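Local coordinates for protein nucleocapsid (PDB 4AKL) that probably binds double- and single-stranded RNA, helping to package the viral genome, and probably cuts double-stranded DNA without sequence specificity, at residues Ser105-Tyr110 / Leu314-Val319; Leu131-Asp136 / Ser309-Leu314; Ile304-Ser309 / Ile385-Val390. All coordinates share one frame; numbering follows the deposited sequence.

Interaction 1. Residues Ser105-Tyr110 / Leu314-Val319; sequences SWDESY and LYKAGV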
loop_
_atom_site.group_PDB
_atom_site.type_symbol
_atom_site.label_atom_id
_atom_site.label_comp_id
_atom_site.label_asym_id
_atom_site.label_seq_id
_atom_site.Cartn_x
_atom_site.Cartn_y
_atom_site.Cartn_z
ATOM N N SER A 105 -3.118 -3.840 17.180
ATOM C CA SER A 105 -1.952 -4.717 16.960
ATOM C C SER A 105 -0.718 -3.961 16.423
ATOM O O SER A 105 0.431 -4.291 16.776
ATOM C CB SER A 105 -2.312 -5.952 16.076
ATOM O OG SER A 105 -2.647 -5.597 14.756
ATOM N N TRP A 106 -0.971 -2.948 15.588
ATOM C CA TRP A 106 0.063 -2.049 15.093
ATOM C C TRP A 106 0.054 -0.676 15.753
ATOM O O TRP A 106 1.133 -0.118 16.028
ATOM C CB TRP A 106 -0.008 -1.908 13.547
ATOM C CG TRP A 106 -1.356 -1.732 12.898
ATOM C CD1 TRP A 106 -2.268 -2.708 12.613
ATOM C CD2 TRP A 106 -1.912 -0.526 12.431
ATOM N NE1 TRP A 106 -3.363 -2.183 12.018
ATOM C CE2 TRP A 106 -3.175 -0.837 11.880
ATOM C CE3 TRP A 106 -1.476 0.789 12.421
ATOM C CZ2 TRP A 106 -4.002 0.118 11.329
ATOM C CZ3 TRP A 106 -2.305 1.751 11.886
ATOM C CH2 TRP A 106 -3.550 1.406 11.328
ATOM N N ASP A 107 -1.124 -0.107 16.008
ATOM C CA ASP A 107 -1.234 1.242 16.593
ATOM C C ASP A 107 -0.618 1.343 18.002
ATOM O O ASP A 107 0.130 2.287 18.285
ATOM C CB ASP A 107 -2.715 1.715 16.577
ATOM C CG ASP A 107 -2.943 3.053 17.316
ATOM O OD1 ASP A 107 -2.289 4.080 16.960
ATOM O OD2 ASP A 107 -3.829 3.067 18.245
ATOM N N GLU A 108 -0.908 0.390 18.864
ATOM C CA GLU A 108 -0.354 0.378 20.229
ATOM C C GLU A 108 1.131 -0.074 20.268
ATOM O O GLU A 108 1.803 0.002 21.307
ATOM C CB GLU A 108 -1.231 -0.482 21.170
ATOM C CG GLU A 108 -2.515 0.240 21.563
ATOM C CD GLU A 108 -3.348 -0.509 22.628
ATOM O OE1 GLU A 108 -2.995 -1.640 23.060
ATOM O OE2 GLU A 108 -4.386 0.069 23.038
ATOM N N SER A 109 1.630 -0.533 19.129
ATOM C CA SER A 109 3.032 -0.933 18.981
ATOM C C SER A 109 3.792 0.040 18.098
ATOM O O SER A 109 4.881 -0.289 17.694
ATOM C CB SER A 109 3.113 -2.345 18.381
ATOM O OG SER A 109 2.708 -3.254 19.373
ATOM N N TYR A 110 3.220 1.229 17.832
ATOM C CA TYR A 110 3.829 2.205 16.941
ATOM C C TYR A 110 5.307 2.440 17.315
ATOM O O TYR A 110 6.140 2.476 16.443
ATOM C CB TYR A 110 3.074 3.547 16.879
ATOM C CG TYR A 110 3.587 4.365 15.714
ATOM C CD1 TYR A 110 3.038 4.224 14.438
ATOM C CD2 TYR A 110 4.685 5.252 15.878
ATOM C CE1 TYR A 110 3.545 4.970 13.339
ATOM C CE2 TYR A 110 5.189 5.961 14.826
ATOM C CZ TYR A 110 4.618 5.828 13.551
ATOM O OH TYR A 110 5.122 6.549 12.522
ATOM N N LEU A 314 -2.607 11.832 10.441
ATOM C CA LEU A 314 -3.384 12.934 10.970
ATOM C C LEU A 314 -3.942 12.611 12.354
ATOM O O LEU A 314 -3.775 13.395 13.296
ATOM C CB LEU A 314 -4.538 13.258 10.080
ATOM C CG LEU A 314 -4.345 13.808 8.697
ATOM C CD1 LEU A 314 -5.753 14.143 8.152
ATOM C CD2 LEU A 314 -3.407 15.049 8.681
ATOM N N TYR A 315 -4.569 11.445 12.484
ATOM C CA TYR A 315 -5.103 11.014 13.774
ATOM C C TYR A 315 -3.990 10.990 14.836
ATOM O O TYR A 315 -4.123 11.633 15.869
ATOM C CB TYR A 315 -5.849 9.683 13.619
ATOM C CG TYR A 315 -6.000 8.935 14.857
ATOM C CD1 TYR A 315 -7.012 9.260 15.785
ATOM C CD2 TYR A 315 -5.165 7.897 15.142
ATOM C CE1 TYR A 315 -7.151 8.508 16.983
ATOM C CE2 TYR A 315 -5.299 7.164 16.335
ATOM C CZ TYR A 315 -6.289 7.478 17.235
ATOM O OH TYR A 315 -6.391 6.725 18.406
ATOM N N LYS A 316 -2.883 10.302 14.561
ATOM C CA LYS A 316 -1.792 10.228 15.514
ATOM C C LYS A 316 -1.180 11.565 15.890
ATOM O O LYS A 316 -0.738 11.695 16.989
ATOM C CB LYS A 316 -0.660 9.335 15.014
ATOM C CG LYS A 316 -1.012 7.909 14.955
ATOM C CD LYS A 316 -1.377 7.282 16.369
ATOM C CE LYS A 316 -0.120 6.806 17.086
ATOM N NZ LYS A 316 -0.474 5.876 18.187
ATOM N N ALA A 317 -1.137 12.503 14.943
ATOM C CA ALA A 317 -0.647 13.833 15.187
ATOM C C ALA A 317 -1.643 14.739 15.930
ATOM O O ALA A 317 -1.304 15.859 16.226
ATOM C CB ALA A 317 -0.194 14.525 13.858
ATOM N N GLY A 318 -2.834 14.251 16.220
ATOM C CA GLY A 318 -3.843 15.031 16.938
ATOM C C GLY A 318 -4.472 16.086 16.070
ATOM O O GLY A 318 -4.898 17.104 16.590
ATOM N N VAL A 319 -4.544 15.854 14.748
ATOM C CA VAL A 319 -5.151 16.815 13.836
ATOM C C VAL A 319 -6.695 16.758 13.941
ATOM O O VAL A 319 -7.264 15.706 14.083
ATOM C CB VAL A 319 -4.694 16.590 12.399
ATOM C CG1 VAL A 319 -5.408 17.526 11.464
ATOM C CG2 VAL A 319 -3.139 16.739 12.303
#
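D107 and K316 form a salt bridge, with K316 NZ 2.8 Å from D107 OD1. The same pair is a charge-assisted hydrogen bond. NZ does not come in the plane of the carboxylate. It meets OD1 from above, 37° out of that plane. K316 reaches the acid with a chain bent at chi2 and chi3, so its aliphatic part also runs beside the oxygen. K316 CD lies 3.4 Å from D107 OD1. D107 has CG anti to the backbone N (chi1 174°), which sends its carboxylate across to the lysine.

OD1 has a second partner, the hydroxyl of Y312, one turn earlier on the lysine's helix. Two groups from helix 306-316 thus grip one carboxylate oxygen of a buried aspartate. Their pull would probably stabilise its negative charge.

The contact joins helix 104-107 and the turn after it to the C-terminal end of helix 306-316, within the mainly helical nucleocapsid fold. The two segments are 204 residues apart in sequence, and the DEVD motif lies between them. D107 lies on the short helix 104-107 and starts a type I beta turn, closed by Y110 N to D107 O at 3.3 Å. Helix 306-316 finishes in a Schellman motif. G318 has positive phi (74°), and G318 N and V319 N bond back to Y315 O and L314 O.

The packing is looser. The Y315 ring turns an edge to the acid, with Y315 CE2 4.4 Å from D107 OD1. Y110 CB lies 4.4 Å from K316 NZ. The Y110 hydroxyl is held elsewhere, by L362 O and L380 N. The Y315 ring meets F96, and K316 also touches L362.

Interaction 2. Residues Leu131-Asp136 / Ser309-Leu314; sequences LKWRKD and SSYYWL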
loop_
_atom_site.group_PDB
_atom_site.type_symbol
_atom_site.label_atom_id
_atom_site.label_comp_id
_atom_site.label_asym_id
_atom_site.label_seq_id
_atom_site.Cartn_x
_atom_site.Cartn_y
_atom_site.Cartn_z
ATOM N N LEU A 131 -9.245 -1.395 4.251
ATOM C CA LEU A 131 -10.453 -1.683 3.495
ATOM C C LEU A 131 -11.710 -1.336 4.331
ATOM O O LEU A 131 -12.652 -0.726 3.817
ATOM C CB LEU A 131 -10.463 -3.111 3.028
ATOM C CG LEU A 131 -9.375 -3.489 2.016
ATOM C CD1 LEU A 131 -9.236 -5.095 1.916
ATOM C CD2 LEU A 131 -9.576 -2.852 0.593
ATOM N N LYS A 132 -11.697 -1.688 5.609
ATOM C CA LYS A 132 -12.797 -1.333 6.495
ATOM C C LYS A 132 -13.041 0.185 6.572
ATOM O O LYS A 132 -14.190 0.632 6.452
ATOM C CB LYS A 132 -12.563 -1.888 7.896
ATOM C CG LYS A 132 -13.773 -1.686 8.879
ATOM C CD LYS A 132 -13.622 -2.557 10.141
ATOM C CE LYS A 132 -14.552 -2.079 11.305
ATOM N NZ LYS A 132 -15.910 -1.858 10.828
ATOM N N TRP A 133 -11.963 0.952 6.772
ATOM C CA TRP A 133 -12.024 2.375 6.826
ATOM C C TRP A 133 -12.690 2.899 5.565
ATOM O O TRP A 133 -13.619 3.701 5.669
ATOM C CB TRP A 133 -10.615 2.928 6.970
ATOM C CG TRP A 133 -10.446 4.390 7.004
ATOM C CD1 TRP A 133 -10.402 5.204 8.113
ATOM C CD2 TRP A 133 -10.252 5.230 5.888
ATOM N NE1 TRP A 133 -10.199 6.515 7.749
ATOM C CE2 TRP A 133 -10.100 6.567 6.380
ATOM C CE3 TRP A 133 -10.184 5.006 4.518
ATOM C CZ2 TRP A 133 -9.875 7.669 5.524
ATOM C CZ3 TRP A 133 -9.963 6.115 3.654
ATOM C CH2 TRP A 133 -9.816 7.424 4.185
ATOM N N ARG A 134 -12.222 2.449 4.390
ATOM C CA ARG A 134 -12.796 2.859 3.121
ATOM C C ARG A 134 -14.325 2.553 3.021
ATOM O O ARG A 134 -15.099 3.416 2.662
ATOM C CB ARG A 134 -12.069 2.201 1.958
ATOM C CG ARG A 134 -10.697 2.736 1.749
ATOM C CD ARG A 134 -9.894 1.908 0.846
ATOM N NE ARG A 134 -8.637 2.637 0.456
ATOM C CZ ARG A 134 -8.411 3.266 -0.699
ATOM N NH1 ARG A 134 -9.323 3.305 -1.677
ATOM N NH2 ARG A 134 -7.228 3.844 -0.906
ATOM N N LYS A 135 -14.714 1.324 3.359
ATOM C CA LYS A 135 -16.109 0.930 3.399
ATOM C C LYS A 135 -16.949 1.767 4.400
ATOM O O LYS A 135 -17.992 2.306 4.040
ATOM C CB LYS A 135 -16.249 -0.563 3.765
ATOM C CG LYS A 135 -15.951 -1.581 2.605
ATOM C CD LYS A 135 -16.862 -2.861 2.690
ATOM C CE LYS A 135 -18.360 -2.565 2.345
ATOM N NZ LYS A 135 -19.267 -3.795 2.155
ATOM N N ASP A 136 -16.487 1.853 5.644
ATOM C CA ASP A 136 -17.224 2.554 6.702
ATOM C C ASP A 136 -17.471 4.030 6.393
ATOM O O ASP A 136 -18.571 4.507 6.634
ATOM C CB ASP A 136 -16.509 2.424 8.066
ATOM C CG ASP A 136 -16.555 0.975 8.628
ATOM O OD1 ASP A 136 -17.225 0.079 8.037
ATOM O OD2 ASP A 136 -15.907 0.739 9.662
ATOM N N SER A 309 -3.179 5.454 5.395
ATOM C CA SER A 309 -2.023 5.773 6.181
ATOM C C SER A 309 -1.983 7.276 6.376
ATOM O O SER A 309 -1.702 7.731 7.449
ATOM C CB SER A 309 -0.727 5.231 5.532
ATOM O OG SER A 309 -0.480 3.857 5.814
ATOM N N SER A 310 -2.309 8.059 5.361
ATOM C CA SER A 310 -2.289 9.489 5.570
ATOM C C SER A 310 -3.259 9.986 6.669
ATOM O O SER A 310 -2.902 10.901 7.436
ATOM C CB SER A 310 -2.458 10.252 4.239
ATOM O OG SER A 310 -1.250 10.067 3.421
ATOM N N TYR A 311 -4.451 9.379 6.745
ATOM C CA TYR A 311 -5.439 9.740 7.751
ATOM C C TYR A 311 -5.008 9.224 9.147
ATOM O O TYR A 311 -5.247 9.901 10.180
ATOM C CB TYR A 311 -6.846 9.244 7.357
ATOM C CG TYR A 311 -7.643 10.328 6.676
ATOM C CD1 TYR A 311 -8.293 11.280 7.411
ATOM C CD2 TYR A 311 -7.708 10.423 5.294
ATOM C CE1 TYR A 311 -9.024 12.303 6.797
ATOM C CE2 TYR A 311 -8.421 11.432 4.672
ATOM C CZ TYR A 311 -9.073 12.368 5.426
ATOM O OH TYR A 311 -9.737 13.362 4.803
ATOM N N TYR A 312 -4.367 8.057 9.180
ATOM C CA TYR A 312 -3.831 7.540 10.405
ATOM C C TYR A 312 -2.817 8.545 11.008
ATOM O O TYR A 312 -2.802 8.773 12.228
ATOM C CB TYR A 312 -3.179 6.195 10.166
ATOM C CG TYR A 312 -2.507 5.652 11.370
ATOM C CD1 TYR A 312 -3.239 5.337 12.510
ATOM C CD2 TYR A 312 -1.128 5.451 11.394
ATOM C CE1 TYR A 312 -2.618 4.830 13.661
ATOM C CE2 TYR A 312 -0.485 4.937 12.566
ATOM C CZ TYR A 312 -1.228 4.632 13.673
ATOM O OH TYR A 312 -0.611 4.140 14.821
ATOM N N TRP A 313 -1.983 9.152 10.153
ATOM C CA TRP A 313 -0.954 10.077 10.638
ATOM C C TRP A 313 -1.586 11.349 11.136
ATOM O O TRP A 313 -1.149 11.884 12.157
ATOM C CB TRP A 313 0.147 10.333 9.579
ATOM C CG TRP A 313 0.939 9.065 9.268
ATOM C CD1 TRP A 313 1.316 8.076 10.172
ATOM C CD2 TRP A 313 1.397 8.635 8.001
ATOM N NE1 TRP A 313 2.002 7.084 9.532
ATOM C CE2 TRP A 313 2.068 7.399 8.191
ATOM C CE3 TRP A 313 1.331 9.181 6.717
ATOM C CZ2 TRP A 313 2.649 6.713 7.162
ATOM C CZ3 TRP A 313 1.901 8.496 5.690
ATOM C CH2 TRP A 313 2.559 7.266 5.909
ATOM N N LEU A 314 -2.607 11.832 10.441
ATOM C CA LEU A 314 -3.384 12.934 10.970
ATOM C C LEU A 314 -3.942 12.611 12.354
ATOM O O LEU A 314 -3.775 13.395 13.296
ATOM C CB LEU A 314 -4.538 13.258 10.080
ATOM C CG LEU A 314 -4.345 13.808 8.697
ATOM C CD1 LEU A 314 -5.753 14.143 8.152
ATOM C CD2 LEU A 314 -3.407 15.049 8.681
#
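Y311 OH bonds A83 O, and W133 NE1 bonds G92 O. These are the polar ends of the two side chains that touch across the contact, so both buried polar ends are satisfied. Elsewhere on helix 120-136, K132 NZ bonds D136 OD2 at 2.8 Å, on the syn lone pair of that oxygen.

The contact itself is apolar. W133 has CG anti to the backbone N (chi1 178°), which carries the indole out toward helix 306-316. The CZ2-CH2 side of its benzene ring does the touching, with CZ2 nearest. W133 CZ2 comes 3.5 Å from Y311 CD2 and 3.7 Å from Y311 CG. W133 CH2 is 3.8 Å from Y311 CD2. The two side chains cross at about a right angle, but the ring pair is oblique. The six-membered ring of W133 and the Y311 ring have centroids 5.4 Å apart and planes at 43°.

Helices 120-136 and 306-316 meet here in the helical core of the nucleocapsid, bridged by these two side chains. W133 CA and Y311 CA are 9.9 Å apart. Helix 86-98 packs against the same pair, with I88 and V89 touching Y311.

Interaction 3. Residues Ile304-Ser309 / Ile385-Val390; sequences IDTVFS and ISEMGV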
loop_
_atom_site.group_PDB
_atom_site.type_symbol
_atom_site.label_atom_id
_atom_site.label_comp_id
_atom_site.label_asym_id
_atom_site.label_seq_id
_atom_site.Cartn_x
_atom_site.Cartn_y
_atom_site.Cartn_z
ATOM N N ILE A 304 1.672 0.297 0.982
ATOM C CA ILE A 304 1.014 1.359 1.687
ATOM C C ILE A 304 -0.366 1.643 1.031
ATOM O O ILE A 304 -0.502 1.614 -0.161
ATOM C CB ILE A 304 1.963 2.561 1.808
ATOM C CG1 ILE A 304 1.280 3.674 2.585
ATOM C CG2 ILE A 304 2.460 3.051 0.422
ATOM C CD1 ILE A 304 2.315 4.754 3.065
ATOM N N ASP A 305 -1.380 1.848 1.855
ATOM C CA ASP A 305 -2.577 2.444 1.417
ATOM C C ASP A 305 -2.434 3.927 1.712
ATOM O O ASP A 305 -2.500 4.366 2.883
ATOM C CB ASP A 305 -3.788 1.856 2.143
ATOM C CG ASP A 305 -5.104 2.434 1.623
ATOM O OD1 ASP A 305 -5.078 3.576 1.139
ATOM O OD2 ASP A 305 -6.161 1.730 1.692
ATOM N N THR A 306 -2.250 4.694 0.655
ATOM C CA THR A 306 -1.843 6.077 0.744
ATOM C C THR A 306 -2.830 6.926 1.509
ATOM O O THR A 306 -2.450 7.676 2.388
ATOM C CB THR A 306 -1.566 6.656 -0.676
ATOM O OG1 THR A 306 -0.464 5.952 -1.235
ATOM C CG2 THR A 306 -1.230 8.185 -0.686
ATOM N N VAL A 307 -4.095 6.801 1.199
ATOM C CA VAL A 307 -5.041 7.618 1.860
ATOM C C VAL A 307 -5.272 7.158 3.320
ATOM O O VAL A 307 -5.365 7.992 4.220
ATOM C CB VAL A 307 -6.349 7.765 1.031
ATOM C CG1 VAL A 307 -7.152 6.489 1.023
ATOM C CG2 VAL A 307 -7.183 8.948 1.607
ATOM N N PHE A 308 -5.316 5.846 3.545
ATOM C CA PHE A 308 -5.528 5.321 4.890
ATOM C C PHE A 308 -4.418 5.724 5.834
ATOM O O PHE A 308 -4.668 6.239 6.951
ATOM C CB PHE A 308 -5.693 3.795 4.869
ATOM C CG PHE A 308 -5.923 3.192 6.220
ATOM C CD1 PHE A 308 -7.078 3.485 6.947
ATOM C CD2 PHE A 308 -4.988 2.371 6.795
ATOM C CE1 PHE A 308 -7.295 2.957 8.167
ATOM C CE2 PHE A 308 -5.175 1.838 8.004
ATOM C CZ PHE A 308 -6.336 2.109 8.725
ATOM N N SER A 309 -3.179 5.454 5.395
ATOM C CA SER A 309 -2.023 5.773 6.181
ATOM C C SER A 309 -1.983 7.276 6.376
ATOM O O SER A 309 -1.702 7.731 7.449
ATOM C CB SER A 309 -0.727 5.231 5.532
ATOM O OG SER A 309 -0.480 3.857 5.814
ATOM N N ILE A 385 6.120 11.744 3.744
ATOM C CA ILE A 385 5.385 12.990 3.826
ATOM C C ILE A 385 4.675 13.270 2.459
ATOM O O ILE A 385 3.545 13.825 2.429
ATOM C CB ILE A 385 6.287 14.161 4.343
ATOM C CG1 ILE A 385 6.442 14.085 5.896
ATOM C CG2 ILE A 385 5.705 15.516 3.998
ATOM C CD1 ILE A 385 5.197 14.524 6.773
ATOM N N SER A 386 5.306 12.838 1.373
ATOM C CA SER A 386 4.725 12.928 0.040
ATOM C C SER A 386 3.357 12.170 -0.119
ATOM O O SER A 386 2.545 12.585 -0.910
ATOM C CB SER A 386 5.726 12.463 -1.047
ATOM O OG SER A 386 6.090 11.098 -0.887
ATOM N N GLU A 387 3.123 11.102 0.668
ATOM C CA GLU A 387 1.845 10.365 0.674
ATOM C C GLU A 387 0.765 11.296 1.195
ATOM O O GLU A 387 -0.279 11.433 0.593
ATOM C CB GLU A 387 1.900 9.120 1.574
ATOM C CG GLU A 387 2.974 8.084 1.233
ATOM C CD GLU A 387 2.603 7.249 0.058
ATOM O OE1 GLU A 387 1.472 6.822 0.015
ATOM O OE2 GLU A 387 3.440 6.996 -0.814
ATOM N N MET A 388 1.048 11.943 2.322
ATOM C CA MET A 388 0.136 12.955 2.865
ATOM C C MET A 388 -0.020 14.120 1.897
ATOM O O MET A 388 -1.125 14.642 1.745
ATOM C CB MET A 388 0.649 13.480 4.215
ATOM C CG MET A 388 0.819 12.438 5.262
ATOM S SD MET A 388 1.324 13.115 6.892
ATOM C CE MET A 388 -0.245 13.754 7.376
ATOM N N GLY A 389 1.070 14.514 1.217
ATOM C CA GLY A 389 1.038 15.643 0.307
ATOM C C GLY A 389 0.096 15.390 -0.895
ATOM O O GLY A 389 -0.628 16.271 -1.288
ATOM N N VAL A 390 0.115 14.208 -1.483
ATOM C CA VAL A 390 -0.816 13.964 -2.583
ATOM C C VAL A 390 -2.287 13.947 -2.106
ATOM O O VAL A 390 -3.176 14.368 -2.826
ATOM C CB VAL A 390 -0.466 12.689 -3.411
ATOM C CG1 VAL A 390 -0.727 11.420 -2.610
ATOM C CG2 VAL A 390 -1.227 12.684 -4.697
#
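T306 and E387 face each other where two helices come close, their CA atoms 5.7 Å apart. T306 OG1 donates to E387 OE1. The modelled length of 2.5 Å is very short and its exact value is doubtful. The two side chains cross at about a right angle. T306 puts OG1 beside its backbone N (chi1 -64°), and CG2 then points to V390, with T306 CG2 3.8 Å from V390 CG1. I304 crosses E387 at a slant. I304 CD1 is 3.8 Å from E387 OE1 and 3.9 Å from E387 CG. E387 is bent at chi2 (-77°), which brings OE1 to T306 OG1 and the I304 CD1 methyl.

The arrangement joins the N-terminal end of helix 306-316 to helix 385-392 in the buried interior of the fold. D305 is the N-cap. D305 OD1 takes a weak bond from F308 N, 3.3 Å long and nearly straight at 174°. S309 N also bonds D305 O at 2.8 Å.

Further out, K411 NZ makes a salt bridge to E387 OE2. Both carboxylate oxygens of this buried acid therefore have a partner. K411 also touches I304 and T306, and Y126 OH bonds D305 N.

All three interactions use helix 306-316. Interaction 3 takes its start, interaction 2 its middle and interaction 1 its end. Neighbours share a residue: S309 is common to interactions 2 and 3, L314 to interactions 1 and 2. Interactions 1 and 2 also meet where W106 CZ3 packs 3.6 Å from Y312 CZ. Interactions 2 and 3 are tied by a salt bridge, with R134 NE 2.9 Å from D305 OD2. Interactions 1 and 3 touch through L314 CD2 and M388 CE, 3.7 Å apart. Through them helix 306-316 touches 105-110, 131-136 and 385-390.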